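Local coordinates for protein Wss1p (Saccharomyces cerevisiae FostersO, PDB 5XBN) that cleaves DNA-binding proteins as a zinc metalloendopeptidase and takes part in the repair of toxic DNA-protein cross-links, at residues Asn131-Asp134 with Glu135-Arg139; Asp43-Asn46 with Leu47-Glu50. All blocks are in the same frame, centred on the assembly; numbering follows the deposited sequence.

Interaction 1: residues Asn131-Asp134 with Glu135-Arg139; sequences NKLD and ELIGR
K132 and L136 meet because their first torsions send the side chains to one another along the helix. K132 CG lies anti to its own backbone N (chi1 179°), beside the carbonyl carbon, and the chain bends at the next bond before running out straight. L136 CG takes the other choice, anti to the carbonyl carbon (chi1 -64°), and leans back over the preceding turn. The two chains pass at a slant. K132 CE rests on the L136 CD2 methyl at 3.7 Å, and L136 CG also sits 3.3 Å from K132 O. The ammonium group is not left to this apolar neighbour: K132 NZ is hydrogen-bonded to N62 OD1, at the end of helix 56-62.

One residue further on the same i to i+4 pairing recurs with L133 and I137. L133 CD1 lies 3.7 Å from I137 CD1, and I137 CG1 packs on L133 O. All of this belongs to helix 127-145 of the WLM metalloprotease domain. Four successive i to i+4 backbone bonds hold these turns, and the one from I137 N to L133 O is nearly straight, at 2.9 Å with an N-H...O angle of 169°. L133 and I137 also touch helix 106-118, on T118 and L114. That helix carries H115 and E116, the start of the HExxH motif, and the L133 side chain is about 4 Å from that of the zinc ligand H115. L133 is thus a second-shell neighbour of the metal site.

The face with D134 and E135 is exposed. D134 OD2 and E135 OE2 stand 4.1 Å apart with their carboxylate planes steeply turned against each other. These like charges probably repel weakly. E135 CG meanwhile lies 3.5 Å from N131 O.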
loop_
_atom_site.group_PDB
_atom_site.type_symbol
_atom_site.label_atom_id
_atom_site.label_comp_id
_atom_site.label_asym_id
_atom_site.label_seq_id
_atom_site.Cartn_x
_atom_site.Cartn_y
_atom_site.Cartn_z
ATOM N N ASN A 131 9.783 -13.677 6.323
ATOM C CA ASN A 131 9.241 -13.976 7.641
ATOM C C ASN A 131 8.386 -12.833 8.154
ATOM O O ASN A 131 7.268 -13.021 8.626
ATOM C CB ASN A 131 10.356 -14.247 8.653
ATOM C CG ASN A 131 9.803 -14.466 10.037
ATOM O OD1 ASN A 131 9.098 -15.440 10.274
ATOM N ND2 ASN A 131 10.060 -13.536 10.939
ATOM N N LYS A 132 8.925 -11.627 8.042
ATOM C CA LYS A 132 8.208 -10.441 8.475
ATOM C C LYS A 132 6.936 -10.217 7.654
ATOM O O LYS A 132 5.880 -9.903 8.213
ATOM C CB LYS A 132 9.127 -9.219 8.379
ATOM C CG LYS A 132 8.458 -7.919 8.792
ATOM C CD LYS A 132 8.140 -7.928 10.261
ATOM C CE LYS A 132 7.340 -6.712 10.656
ATOM N NZ LYS A 132 7.150 -6.732 12.136
ATOM N N LEU A 133 7.031 -10.387 6.334
ATOM C CA LEU A 133 5.875 -10.143 5.472
ATOM C C LEU A 133 4.765 -11.125 5.823
ATOM O O LEU A 133 3.589 -10.775 5.863
ATOM C CB LEU A 133 6.264 -10.254 3.995
ATOM C CG LEU A 133 5.115 -10.229 2.994
ATOM C CD1 LEU A 133 4.249 -8.985 3.192
ATOM C CD2 LEU A 133 5.664 -10.296 1.577
ATOM N N ASP A 134 5.150 -12.365 6.085
ATOM C CA ASP A 134 4.182 -13.369 6.509
ATOM C C ASP A 134 3.483 -12.978 7.815
ATOM O O ASP A 134 2.262 -13.121 7.932
ATOM C CB ASP A 134 4.876 -14.717 6.648
ATOM C CG ASP A 134 3.974 -15.756 7.241
ATOM O OD1 ASP A 134 3.108 -16.273 6.503
ATOM O OD2 ASP A 134 4.128 -16.032 8.443
ATOM N N GLU A 135 4.234 -12.454 8.786
ATOM C CA GLU A 135 3.620 -11.956 10.019
ATOM C C GLU A 135 2.666 -10.793 9.760
ATOM O O GLU A 135 1.597 -10.720 10.372
ATOM C CB GLU A 135 4.673 -11.508 11.038
ATOM C CG GLU A 135 5.527 -12.642 11.609
ATOM C CD GLU A 135 4.706 -13.654 12.392
ATOM O OE1 GLU A 135 3.799 -13.238 13.157
ATOM O OE2 GLU A 135 4.968 -14.871 12.245
ATOM N N LEU A 136 3.046 -9.880 8.867
ATOM C CA LEU A 136 2.188 -8.719 8.605
ATOM C C LEU A 136 0.890 -9.118 7.931
ATOM O O LEU A 136 -0.190 -8.633 8.289
ATOM C CB LEU A 136 2.923 -7.689 7.746
ATOM C CG LEU A 136 4.141 -7.076 8.432
ATOM C CD1 LEU A 136 4.856 -6.131 7.469
ATOM C CD2 LEU A 136 3.771 -6.355 9.722
ATOM N N ILE A 137 0.998 -9.987 6.936
ATOM C CA ILE A 137 -0.176 -10.462 6.207
ATOM C C ILE A 137 -1.138 -11.146 7.164
ATOM O O ILE A 137 -2.341 -10.891 7.129
ATOM C CB ILE A 137 0.223 -11.429 5.073
ATOM C CG1 ILE A 137 0.898 -10.641 3.951
ATOM C CG2 ILE A 137 -0.997 -12.208 4.530
ATOM C CD1 ILE A 137 1.600 -11.522 2.928
ATOM N N GLY A 138 -0.601 -11.992 8.034
ATOM C CA GLY A 138 -1.420 -12.688 9.013
ATOM C C GLY A 138 -2.123 -11.739 9.964
ATOM O O GLY A 138 -3.330 -11.852 10.223
ATOM N N ARG A 139 -1.365 -10.779 10.474
ATOM C CA ARG A 139 -1.885 -9.857 11.462
ATOM C C ARG A 139 -2.898 -8.900 10.843
ATOM O O ARG A 139 -3.910 -8.586 11.469
ATOM C CB ARG A 139 -0.735 -9.085 12.097
ATOM C CG ARG A 139 -1.156 -8.053 13.092
ATOM C CD ARG A 139 -1.981 -8.646 14.204
ATOM N NE ARG A 139 -2.276 -7.622 15.189
ATOM C CZ ARG A 139 -3.255 -7.698 16.076
ATOM N NH1 ARG A 139 -4.038 -8.771 16.109
ATOM N NH2 ARG A 139 -3.452 -6.697 16.921
#

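Interaction 2: residues Asp43-Asn46 with Leu47-Glu50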
loop_
_atom_site.group_PDB
_atom_site.type_symbol
_atom_site.label_atom_id
_atom_site.label_comp_id
_atom_site.label_asym_id
_atom_site.label_seq_id
_atom_site.Cartn_x
_atom_site.Cartn_y
_atom_site.Cartn_z
ATOM N N ASP A 43 -12.165 7.748 -7.883
ATOM C CA ASP A 43 -12.213 6.374 -7.388
ATOM C C ASP A 43 -10.853 5.943 -6.882
ATOM O O ASP A 43 -10.751 5.307 -5.831
ATOM C CB ASP A 43 -12.670 5.403 -8.477
ATOM C CG ASP A 43 -14.161 5.456 -8.719
ATOM O OD1 ASP A 43 -14.855 6.123 -7.931
ATOM O OD2 ASP A 43 -14.634 4.816 -9.687
ATOM N N ALA A 44 -9.815 6.299 -7.635
ATOM C CA ALA A 44 -8.454 5.887 -7.305
ATOM C C ALA A 44 -8.029 6.504 -5.982
ATOM O O ALA A 44 -7.374 5.846 -5.161
ATOM C CB ALA A 44 -7.476 6.280 -8.423
ATOM N N LEU A 45 -8.385 7.769 -5.775
ATOM C CA LEU A 45 -8.030 8.447 -4.534
ATOM C C LEU A 45 -8.741 7.831 -3.326
ATOM O O LEU A 45 -8.137 7.654 -2.258
ATOM C CB LEU A 45 -8.348 9.945 -4.634
ATOM C CG LEU A 45 -7.888 10.794 -3.452
ATOM C CD1 LEU A 45 -6.372 10.691 -3.274
ATOM C CD2 LEU A 45 -8.326 12.252 -3.602
ATOM N N ASN A 46 -10.018 7.497 -3.489
ATOM C CA ASN A 46 -10.741 6.840 -2.406
ATOM C C ASN A 46 -10.086 5.507 -2.072
ATOM O O ASN A 46 -9.962 5.142 -0.903
ATOM C CB ASN A 46 -12.220 6.627 -2.769
ATOM C CG ASN A 46 -12.967 5.802 -1.729
ATOM O OD1 ASN A 46 -13.154 4.590 -1.896
ATOM N ND2 ASN A 46 -13.394 6.451 -0.647
ATOM N N LEU A 47 -9.639 4.806 -3.109
ATOM C CA LEU A 47 -9.035 3.489 -2.961
ATOM C C LEU A 47 -7.726 3.557 -2.175
ATOM O O LEU A 47 -7.536 2.805 -1.225
ATOM C CB LEU A 47 -8.809 2.864 -4.334
ATOM C CG LEU A 47 -8.190 1.472 -4.425
ATOM C CD1 LEU A 47 -8.950 0.476 -3.559
ATOM C CD2 LEU A 47 -8.190 1.029 -5.877
ATOM N N ILE A 48 -6.830 4.472 -2.542
ATOM C CA ILE A 48 -5.542 4.524 -1.847
ATOM C C ILE A 48 -5.731 5.058 -0.419
ATOM O O ILE A 48 -5.003 4.674 0.497
ATOM C CB ILE A 48 -4.495 5.375 -2.633
ATOM C CG1 ILE A 48 -3.063 4.967 -2.227
ATOM C CG2 ILE A 48 -4.720 6.856 -2.430
ATOM C CD1 ILE A 48 -1.981 5.503 -3.169
ATOM N N LYS A 49 -6.743 5.895 -0.207
ATOM C CA LYS A 49 -7.029 6.353 1.150
ATOM C C LYS A 49 -7.626 5.244 1.985
ATOM O O LYS A 49 -7.424 5.209 3.192
ATOM C CB LYS A 49 -7.976 7.555 1.136
ATOM C CG LYS A 49 -7.276 8.819 0.667
ATOM C CD LYS A 49 -8.167 10.046 0.821
ATOM C CE LYS A 49 -7.403 11.292 0.377
ATOM N NZ LYS A 49 -8.117 12.572 0.695
ATOM N N GLU A 50 -8.372 4.344 1.346
ATOM C CA GLU A 50 -8.935 3.215 2.083
ATOM C C GLU A 50 -7.817 2.243 2.453
ATOM O O GLU A 50 -7.821 1.685 3.540
ATOM C CB GLU A 50 -10.030 2.511 1.277
ATOM C CG GLU A 50 -10.740 1.369 2.019
ATOM C CD GLU A 50 -11.512 1.817 3.263
ATOM O OE1 GLU A 50 -11.832 3.016 3.388
ATOM O OE2 GLU A 50 -11.817 0.956 4.118
#
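D43 to E50 form one unbroken run of helix 41-54, joined by four successive i to i+4 backbone bonds. L47 N bonds to D43 O, I48 N to A44 O and K49 N to L45 O, each at 3.0 Å. The last bond, E50 N to N46 O, is 2.9 Å long but more bent, with an N-H...O angle of 140°.

L45 and K49 carry the side-chain contact. K49 CG is anti to the carbonyl carbon (chi1 -73°), which lays the start of the chain over the L45 carbonyl, with K49 CG 3.3 Å from L45 O. Beyond CG the chain is extended and crosses the leucine at a slant. Its CE reaches L45 CD1 at 3.8 Å, and L45 CG lies almost as near. The lysine thus meets the leucine side chain through its CE methylene. With an alanine at K49, the side of L45 CD1 and CG that meets CE would probably lose its aliphatic cover, though V32 and I48 would still touch the leucine. I48 adds a looser contact, its CG2 lying 4.3 Å from L45 CD1. On the next face L47 CB fits against the carbonyls of the preceding turn, 3.4 Å from A44 O.

Helix 41-54 packs against the sheet and a second helix. L45, I48 and K49 touch V32 of strand 29-33, while A44 touches L94 and R95 of strand 89-96. L47 meets M106 and I109 of helix 106-118, and E50 also touches M106, so this part of the helix bridges the mixed sheet and the helix that carries the zinc ligand H115.

Interactions 1 and 2 lie on opposite sides of the chain's centre, with centres about 24 Å apart and no direct touch. Interaction 1 is mostly a surface contact, with L136 its buried residue. Interaction 2 is partly buried, with A44 and I48 inside. Both rest on helix 106-118 but meet it with different residues: T118 and L114 for 131-139, M106 and I109 for 43-50. Interaction 2 also reaches the sheet, whereas interaction 1 leans on helix 56-62 and lies near the zinc. Each pairs a lysine chain with a leucine. Interaction 1 adds a close acidic pair on its exposed face, which interaction 2 lacks.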